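PDB 3QW3: orotidine-5-phosphate decarboxylase/orotate phosphoribosyltransferase, putative (Ompdcase-oprtase, putative) from Leishmania infantum, which probably catalyses the decarboxylation of orotidine 5'-phosphate to UMP in the pyrimidine pathway, the chain here being the decarboxylase domain of a bifunctional UMP synthase. Local coordinates for residues M123-C134 and W166-V176; G177-A185 and S207-G215. All blocks are in the same frame, centred on the assembly; numbering follows the deposited sequence.

Contact 1 (M123-C134 and W166-V176); sequences MRYPDKAVFVLC and WNVNGNVGLVV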
loop_
_atom_site.group_PDB
_atom_site.type_symbol
_atom_site.label_atom_id
_atom_site.label_comp_id
_atom_site.label_asym_id
_atom_site.label_seq_id
_atom_site.Cartn_x
_atom_site.Cartn_y
_atom_site.Cartn_z
ATOM N N MET A 123 -12.824 2.337 -6.127
ATOM C CA MET A 123 -13.866 3.363 -6.294
ATOM C C MET A 123 -15.108 2.880 -7.046
ATOM O O MET A 123 -16.150 3.541 -7.019
ATOM C CB MET A 123 -13.282 4.609 -6.964
ATOM C CG MET A 123 -12.190 5.284 -6.139
ATOM S SD MET A 123 -11.308 6.576 -7.015
ATOM C CE MET A 123 -10.198 7.150 -5.735
ATOM N N ARG A 124 -15.003 1.728 -7.706
ATOM C CA ARG A 124 -16.127 1.178 -8.473
ATOM C C ARG A 124 -17.266 0.646 -7.589
ATOM O O ARG A 124 -18.354 0.334 -8.090
ATOM C CB ARG A 124 -15.644 0.111 -9.467
ATOM C CG ARG A 124 -14.978 -1.096 -8.835
ATOM C CD ARG A 124 -14.404 -2.039 -9.896
ATOM N NE ARG A 124 -15.445 -2.700 -10.684
ATOM C CZ ARG A 124 -16.079 -3.810 -10.317
ATOM N NH1 ARG A 124 -15.794 -4.402 -9.163
ATOM N NH2 ARG A 124 -17.006 -4.332 -11.110
ATOM N N TYR A 125 -17.007 0.536 -6.284
ATOM C CA TYR A 125 -18.028 0.167 -5.306
ATOM C C TYR A 125 -18.685 1.456 -4.804
ATOM O O TYR A 125 -18.126 2.131 -3.940
ATOM C CB TYR A 125 -17.401 -0.540 -4.101
ATOM C CG TYR A 125 -16.855 -1.943 -4.304
ATOM C CD1 TYR A 125 -15.691 -2.168 -5.040
ATOM C CD2 TYR A 125 -17.472 -3.037 -3.699
ATOM C CE1 TYR A 125 -15.183 -3.451 -5.202
ATOM C CE2 TYR A 125 -16.971 -4.325 -3.854
ATOM C CZ TYR A 125 -15.825 -4.523 -4.606
ATOM O OH TYR A 125 -15.332 -5.799 -4.756
ATOM N N PRO A 126 -19.879 1.800 -5.326
ATOM C CA PRO A 126 -20.490 3.086 -4.958
ATOM C C PRO A 126 -20.832 3.203 -3.468
ATOM O O PRO A 126 -20.845 4.313 -2.924
ATOM C CB PRO A 126 -21.774 3.125 -5.805
ATOM C CG PRO A 126 -21.571 2.099 -6.874
ATOM C CD PRO A 126 -20.746 1.029 -6.235
ATOM N N ASP A 127 -21.090 2.065 -2.826
ATOM C CA ASP A 127 -21.466 2.008 -1.409
ATOM C C ASP A 127 -20.264 2.042 -0.455
ATOM O O ASP A 127 -20.437 2.116 0.768
ATOM C CB ASP A 127 -22.331 0.769 -1.132
ATOM C CG ASP A 127 -21.662 -0.540 -1.559
ATOM O OD1 ASP A 127 -21.057 -0.592 -2.655
ATOM O OD2 ASP A 127 -21.756 -1.529 -0.798
ATOM N N LYS A 128 -19.059 1.985 -1.023
ATOM C CA LYS A 128 -17.816 1.992 -0.248
ATOM C C LYS A 128 -17.010 3.251 -0.533
ATOM O O LYS A 128 -17.055 3.790 -1.637
ATOM C CB LYS A 128 -16.973 0.749 -0.571
ATOM C CG LYS A 128 -17.714 -0.585 -0.448
ATOM C CD LYS A 128 -18.056 -0.941 0.997
ATOM C CE LYS A 128 -18.881 -2.216 1.069
ATOM N NZ LYS A 128 -19.090 -2.645 2.482
ATOM N N ALA A 129 -16.266 3.721 0.460
ATOM C CA ALA A 129 -15.471 4.924 0.281
ATOM C C ALA A 129 -13.996 4.579 0.160
ATOM O O ALA A 129 -13.540 3.571 0.691
ATOM C CB ALA A 129 -15.685 5.881 1.425
ATOM N N VAL A 130 -13.269 5.437 -0.540
ATOM C CA VAL A 130 -11.828 5.297 -0.686
ATOM C C VAL A 130 -11.185 6.601 -0.246
ATOM O O VAL A 130 -11.353 7.640 -0.894
ATOM C CB VAL A 130 -11.439 4.983 -2.143
ATOM C CG1 VAL A 130 -9.934 4.704 -2.249
ATOM C CG2 VAL A 130 -12.250 3.810 -2.653
ATOM N N PHE A 131 -10.461 6.540 0.872
ATOM C CA PHE A 131 -9.705 7.682 1.362
ATOM C C PHE A 131 -8.288 7.615 0.808
ATOM O O PHE A 131 -7.514 6.731 1.173
ATOM C CB PHE A 131 -9.700 7.699 2.890
ATOM C CG PHE A 131 -11.020 8.114 3.491
ATOM C CD1 PHE A 131 -11.321 9.462 3.643
ATOM C CD2 PHE A 131 -11.943 7.160 3.908
ATOM C CE1 PHE A 131 -12.542 9.868 4.200
ATOM C CE2 PHE A 131 -13.178 7.554 4.465
ATOM C CZ PHE A 131 -13.467 8.911 4.605
ATOM N N VAL A 132 -7.965 8.551 -0.081
ATOM C CA VAL A 132 -6.683 8.545 -0.791
ATOM C C VAL A 132 -5.669 9.405 -0.059
ATOM O O VAL A 132 -5.965 10.541 0.314
ATOM C CB VAL A 132 -6.846 9.057 -2.241
ATOM C CG1 VAL A 132 -5.512 8.973 -2.984
ATOM C CG2 VAL A 132 -7.901 8.238 -2.969
ATOM N N LEU A 133 -4.468 8.868 0.143
ATOM C CA LEU A 133 -3.410 9.633 0.804
ATOM C C LEU A 133 -3.165 10.937 0.072
ATOM O O LEU A 133 -3.040 10.954 -1.154
ATOM C CB LEU A 133 -2.112 8.825 0.869
ATOM C CG LEU A 133 -2.166 7.430 1.487
ATOM C CD1 LEU A 133 -0.753 6.820 1.435
ATOM C CD2 LEU A 133 -2.677 7.470 2.916
ATOM N N CYS A 134 -3.105 12.032 0.821
ATOM C CA CYS A 134 -2.896 13.340 0.212
ATOM C C CYS A 134 -1.734 14.063 0.881
ATOM O O CYS A 134 -0.673 14.240 0.281
ATOM C CB CYS A 134 -4.185 14.165 0.268
ATOM S SG CYS A 134 -4.041 15.800 -0.460
ATOM N N TRP A 166 -11.396 11.788 -10.368
ATOM C CA TRP A 166 -11.512 10.542 -9.603
ATOM C C TRP A 166 -12.891 10.291 -8.979
ATOM O O TRP A 166 -13.288 9.140 -8.790
ATOM C CB TRP A 166 -10.419 10.450 -8.526
ATOM C CG TRP A 166 -9.008 10.326 -9.067
ATOM C CD1 TRP A 166 -8.638 10.073 -10.357
ATOM C CD2 TRP A 166 -7.789 10.411 -8.312
ATOM N NE1 TRP A 166 -7.264 10.020 -10.457
ATOM C CE2 TRP A 166 -6.722 10.222 -9.216
ATOM C CE3 TRP A 166 -7.497 10.639 -6.959
ATOM C CZ2 TRP A 166 -5.379 10.256 -8.813
ATOM C CZ3 TRP A 166 -6.164 10.673 -6.559
ATOM C CH2 TRP A 166 -5.123 10.480 -7.484
ATOM N N ASN A 167 -13.628 11.360 -8.683
ATOM C CA ASN A 167 -14.826 11.255 -7.847
ATOM C C ASN A 167 -16.130 10.983 -8.607
ATOM O O ASN A 167 -17.196 11.489 -8.239
ATOM C CB ASN A 167 -14.962 12.494 -6.950
ATOM C CG ASN A 167 -15.853 12.252 -5.751
ATOM O OD1 ASN A 167 -15.918 11.139 -5.226
ATOM N ND2 ASN A 167 -16.549 13.300 -5.305
ATOM N N VAL A 168 -16.038 10.160 -9.650
ATOM C CA VAL A 168 -17.198 9.804 -10.468
ATOM C C VAL A 168 -18.316 9.163 -9.636
ATOM O O VAL A 168 -19.501 9.414 -9.872
ATOM C CB VAL A 168 -16.788 8.895 -11.658
ATOM C CG1 VAL A 168 -18.001 8.462 -12.479
ATOM C CG2 VAL A 168 -15.789 9.615 -12.548
ATOM N N ASN A 169 -17.943 8.356 -8.646
ATOM C CA ASN A 169 -18.939 7.685 -7.809
ATOM C C ASN A 169 -19.283 8.399 -6.500
ATOM O O ASN A 169 -20.047 7.876 -5.689
ATOM C CB ASN A 169 -18.544 6.222 -7.556
ATOM C CG ASN A 169 -18.885 5.320 -8.723
ATOM O OD1 ASN A 169 -19.778 5.626 -9.520
ATOM N ND2 ASN A 169 -18.177 4.195 -8.833
ATOM N N GLY A 170 -18.721 9.589 -6.303
ATOM C CA GLY A 170 -19.010 10.399 -5.116
ATOM C C GLY A 170 -18.565 9.725 -3.832
ATOM O O GLY A 170 -19.126 9.975 -2.760
ATOM N N ASN A 171 -17.551 8.870 -3.946
ATOM C CA ASN A 171 -17.098 8.050 -2.823
ATOM C C ASN A 171 -15.619 8.209 -2.487
ATOM O O ASN A 171 -15.053 7.385 -1.765
ATOM C CB ASN A 171 -17.456 6.571 -3.045
ATOM C CG ASN A 171 -16.782 5.957 -4.280
ATOM O OD1 ASN A 171 -16.864 4.748 -4.491
ATOM N ND2 ASN A 171 -16.128 6.775 -5.092
ATOM N N VAL A 172 -15.009 9.267 -3.016
ATOM C CA VAL A 172 -13.598 9.553 -2.768
ATOM C C VAL A 172 -13.439 10.537 -1.612
ATOM O O VAL A 172 -14.156 11.542 -1.526
ATOM C CB VAL A 172 -12.899 10.101 -4.038
ATOM C CG1 VAL A 172 -11.399 10.327 -3.799
ATOM C CG2 VAL A 172 -13.113 9.137 -5.190
ATOM N N GLY A 173 -12.499 10.221 -0.727
ATOM C CA GLY A 173 -12.091 11.104 0.355
ATOM C C GLY A 173 -10.581 11.241 0.315
ATOM O O GLY A 173 -9.915 10.610 -0.510
ATOM N N LEU A 174 -10.038 12.067 1.200
ATOM C CA LEU A 174 -8.602 12.294 1.265
ATOM C C LEU A 174 -8.078 12.108 2.676
ATOM O O LEU A 174 -8.765 12.446 3.638
ATOM C CB LEU A 174 -8.267 13.712 0.806
ATOM C CG LEU A 174 -8.522 14.035 -0.666
ATOM C CD1 LEU A 174 -8.386 15.528 -0.891
ATOM C CD2 LEU A 174 -7.546 13.281 -1.542
ATOM N N VAL A 175 -6.859 11.580 2.796
ATOM C CA VAL A 175 -6.168 11.534 4.088
ATOM C C VAL A 175 -5.293 12.780 4.194
ATOM O O VAL A 175 -4.403 12.988 3.367
ATOM C CB VAL A 175 -5.306 10.249 4.263
ATOM C CG1 VAL A 175 -4.644 10.237 5.657
ATOM C CG2 VAL A 175 -6.168 9.006 4.069
ATOM N N VAL A 176 -5.564 13.610 5.201
ATOM C CA VAL A 176 -4.886 14.897 5.372
ATOM C C VAL A 176 -4.575 15.086 6.854
ATOM O O VAL A 176 -5.494 15.143 7.679
ATOM C CB VAL A 176 -5.751 16.099 4.871
ATOM C CG1 VAL A 176 -4.907 17.374 4.780
ATOM C CG2 VAL A 176 -6.392 15.807 3.515
#
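V130 and V132 join G173 and V175 as neighbouring parallel strands. V130 N donates to N171 O, and V130 O accepts from G173 N at 2.8 Å. V132 N then donates to G173 O, and V132 O receives V175 N at 2.8 Å. The last bond, C134 N to V175 O (3.0 Å), is more bent, with 136° at the hydrogen.

On one face, branched V130, V132 and V172 suit the extended backbone. M123, its chain extended beyond CG (chi2 170°), brings CE obliquely to 3.6 Å from V172 CG2, its flexible thioether lying against the valine. V132 CG1 meets W166 CZ3 at 4.0 Å, the two side chains crossing at about a right angle. On the other face, F131 CD1 lies 3.8 Å from G173 CA, an approach permitted because glycine has no side chain there. V175 CG2 touches both F131 CB and, side by side, L133 CD2.

Ahead of the strands, N169 ND2 gives M123 O a nearly straight 2.8 Å bond, the oxygen lying in the plane of the amide, and N171 packs against the Y125–K128 type I turn. Helix 154-163 covers V172 and L174, making this a beta-alpha-beta unit with adjacent staves of a TIM-barrel wall, while W166 NE1 binds D143 of the second subunit. Strand residues 129-134 and 172-176 are buried between apolar side chains, where main-chain N-H and C=O groups need partners; the bonds between the strands supply them.

Contact 2 (G177-A185 and S207-G215); sequences GATDPVALA and SLKASLDAG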
loop_
_atom_site.group_PDB
_atom_site.type_symbol
_atom_site.label_atom_id
_atom_site.label_comp_id
_atom_site.label_asym_id
_atom_site.label_seq_id
_atom_site.Cartn_x
_atom_site.Cartn_y
_atom_site.Cartn_z
ATOM N N GLY A 177 -3.289 15.196 7.176
ATOM C CA GLY A 177 -2.825 15.323 8.561
ATOM C C GLY A 177 -3.271 16.601 9.252
ATOM O O GLY A 177 -3.550 17.603 8.599
ATOM N N ALA A 178 -3.336 16.556 10.582
ATOM C CA ALA A 178 -3.759 17.707 11.388
ATOM C C ALA A 178 -2.608 18.652 11.765
ATOM O O ALA A 178 -2.849 19.801 12.141
ATOM C CB ALA A 178 -4.486 17.229 12.647
ATOM N N THR A 179 -1.371 18.171 11.639
ATOM C CA THR A 179 -0.186 18.883 12.151
ATOM C C THR A 179 0.167 20.169 11.393
ATOM O O THR A 179 0.851 21.044 11.939
ATOM C CB THR A 179 1.052 17.945 12.235
ATOM O OG1 THR A 179 0.671 16.705 12.838
ATOM C CG2 THR A 179 2.173 18.569 13.068
ATOM N N ASP A 180 -0.290 20.290 10.148
ATOM C CA ASP A 180 -0.171 21.560 9.428
ATOM C C ASP A 180 -1.511 22.065 8.888
ATOM O O ASP A 180 -2.000 21.575 7.864
ATOM C CB ASP A 180 0.873 21.494 8.309
ATOM C CG ASP A 180 1.118 22.855 7.665
ATOM O OD1 ASP A 180 1.032 23.890 8.372
ATOM O OD2 ASP A 180 1.400 22.892 6.451
ATOM N N PRO A 181 -2.098 23.066 9.571
ATOM C CA PRO A 181 -3.378 23.640 9.171
ATOM C C PRO A 181 -3.292 24.458 7.884
ATOM O O PRO A 181 -4.294 24.597 7.190
ATOM C CB PRO A 181 -3.741 24.545 10.352
ATOM C CG PRO A 181 -2.435 24.908 10.966
ATOM C CD PRO A 181 -1.560 23.707 10.787
ATOM N N VAL A 182 -2.111 24.998 7.575
ATOM C CA VAL A 182 -1.923 25.746 6.329
ATOM C C VAL A 182 -2.071 24.807 5.126
ATOM O O VAL A 182 -2.737 25.148 4.146
ATOM C CB VAL A 182 -0.570 26.518 6.295
ATOM C CG1 VAL A 182 -0.344 27.165 4.930
ATOM C CG2 VAL A 182 -0.536 27.590 7.388
ATOM N N ALA A 183 -1.473 23.620 5.220
ATOM C CA ALA A 183 -1.611 22.601 4.177
ATOM C C ALA A 183 -3.045 22.079 4.115
ATOM O O ALA A 183 -3.603 21.897 3.036
ATOM C CB ALA A 183 -0.629 21.457 4.403
ATOM N N LEU A 184 -3.643 21.861 5.282
ATOM C CA LEU A 184 -5.023 21.404 5.366
ATOM C C LEU A 184 -5.965 22.388 4.652
ATOM O O LEU A 184 -6.864 21.972 3.926
ATOM C CB LEU A 184 -5.428 21.237 6.835
ATOM C CG LEU A 184 -6.095 19.950 7.330
ATOM C CD1 LEU A 184 -6.441 20.090 8.810
ATOM C CD2 LEU A 184 -7.327 19.610 6.534
ATOM N N ALA A 185 -5.741 23.689 4.847
ATOM C CA ALA A 185 -6.543 24.717 4.181
ATOM C C ALA A 185 -6.329 24.730 2.666
ATOM O O ALA A 185 -7.273 24.958 1.908
ATOM C CB ALA A 185 -6.257 26.093 4.771
ATOM N N SER A 207 -3.762 20.487 18.159
ATOM C CA SER A 207 -4.030 21.362 17.017
ATOM C C SER A 207 -5.469 21.221 16.505
ATOM O O SER A 207 -5.730 21.390 15.311
ATOM C CB SER A 207 -3.031 21.078 15.892
ATOM O OG SER A 207 -3.014 19.697 15.557
ATOM N N LEU A 208 -6.398 20.937 17.416
ATOM C CA LEU A 208 -7.778 20.616 17.044
ATOM C C LEU A 208 -8.537 21.776 16.396
ATOM O O LEU A 208 -9.148 21.606 15.334
ATOM C CB LEU A 208 -8.549 20.065 18.254
ATOM C CG LEU A 208 -9.967 19.533 18.026
ATOM C CD1 LEU A 208 -9.982 18.374 17.029
ATOM C CD2 LEU A 208 -10.593 19.113 19.352
ATOM N N LYS A 209 -8.492 22.945 17.032
ATOM C CA LYS A 209 -9.244 24.112 16.579
ATOM C C LYS A 209 -8.765 24.602 15.213
ATOM O O LYS A 209 -9.572 24.830 14.307
ATOM C CB LYS A 209 -9.138 25.239 17.610
ATOM C CG LYS A 209 -10.411 26.048 17.821
ATOM C CD LYS A 209 -10.673 27.016 16.688
ATOM C CE LYS A 209 -11.441 28.235 17.163
ATOM N NZ LYS A 209 -11.480 29.279 16.102
ATOM N N ALA A 210 -7.452 24.758 15.068
ATOM C CA ALA A 210 -6.865 25.212 13.806
ATOM C C ALA A 210 -7.183 24.260 12.652
ATOM O O ALA A 210 -7.468 24.708 11.539
ATOM C CB ALA A 210 -5.361 25.413 13.951
ATOM N N SER A 211 -7.153 22.958 12.935
ATOM C CA SER A 211 -7.456 21.923 11.944
ATOM C C SER A 211 -8.896 22.021 11.452
ATOM O O SER A 211 -9.149 21.994 10.247
ATOM C CB SER A 211 -7.195 20.526 12.518
ATOM O OG SER A 211 -5.856 20.411 12.967
ATOM N N LEU A 212 -9.831 22.147 12.393
ATOM C CA LEU A 212 -11.249 22.256 12.058
ATOM C C LEU A 212 -11.561 23.540 11.299
ATOM O O LEU A 212 -12.306 23.521 10.324
ATOM C CB LEU A 212 -12.119 22.125 13.315
ATOM C CG LEU A 212 -12.169 20.714 13.917
ATOM C CD1 LEU A 212 -12.685 20.726 15.356
ATOM C CD2 LEU A 212 -13.002 19.771 13.047
ATOM N N ASP A 213 -10.981 24.653 11.740
ATOM C CA ASP A 213 -11.147 25.926 11.041
ATOM C C ASP A 213 -10.674 25.854 9.589
ATOM O O ASP A 213 -11.304 26.416 8.695
ATOM C CB ASP A 213 -10.408 27.044 11.780
ATOM C CG ASP A 213 -11.134 27.492 13.035
ATOM O OD1 ASP A 213 -12.248 26.996 13.314
ATOM O OD2 ASP A 213 -10.579 28.352 13.748
ATOM N N ALA A 214 -9.573 25.144 9.363
ATOM C CA ALA A 214 -8.995 25.032 8.029
ATOM C C ALA A 214 -9.740 24.029 7.157
ATOM O O ALA A 214 -9.913 24.257 5.957
ATOM C CB ALA A 214 -7.526 24.656 8.121
ATOM N N GLY A 215 -10.184 22.932 7.766
ATOM C CA GLY A 215 -10.661 21.772 7.016
ATOM C C GLY A 215 -12.154 21.525 6.920
ATOM O O GLY A 215 -12.597 20.794 6.027
#
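Helices 181-185 and 208-215 run almost parallel, at 16° with axes 8.2 Å apart, and their backbones come nearest where A185 CA and A214 CA stand 4.6 Å apart. Small side chains allow this closeness. A214 CB points toward the other helix to lie 3.4 Å from P181 O, and the same methyl also meets the CB atoms of A185 and L184. One turn earlier, P181 CB rests 4.0 Å from A210 CB; the proline suits the first turn of a helix, where its missing N-H costs no helical bond.

L184 is the long side chain of the interface. Its branches divide the work, CD1 lying against S211 O and S211 CB while CD2 reaches G215 CA at 4.0 Å, where glycine offers backbone alone. Beneath it are F196 and M223 of the strands 196-198 and 223-227.

At the start of the helices the contact turns polar. The hydroxyl of S207 makes a weak hydrogen bond to A178 O, 3.4 Å from S207 OG. S211 OG stands beside its own backbone N (chi1 -57°), a setting that turns it back along the helix to donate to S207 O in a short bond. S211 N reaches that same oxygen from the opposite face of the carbonyl plane, leaving it gripped twice. D180, at the N-cap, offers its two carboxylate oxygens to V182 N and A183 N through weak bonds that cap N-H groups of the first turn.

L208 and L212 face helix 237-253 instead, so helix 208-215 is flanked by two helices. Parallel neighbouring helices packed over a wall of parallel strands, as here, form the outer layer of a (beta/alpha)8 TIM barrel, the fold of the OMP decarboxylase family.

Overall arrangement
From the N terminus, four strands and their helices precede contact 1, which closes a loop of 31 residues containing helix 154-163 and pairs strand 129-135 with strand 172-176: a beta-alpha-beta crossover. The chain leaves strand 172-176 straight into 177-185, and contact 2 then closes a second loop of 21 residues through strand 196-198, pairing two successive outer helices. The two contacts follow in series, neither nesting nor crossing. They meet where V176 CG1 lies 3.7 Å from L184 CD2, strand against helix. Contact 1 thus joins neighbouring staves of the barrel wall, and contact 2 joins the helices packed outside it.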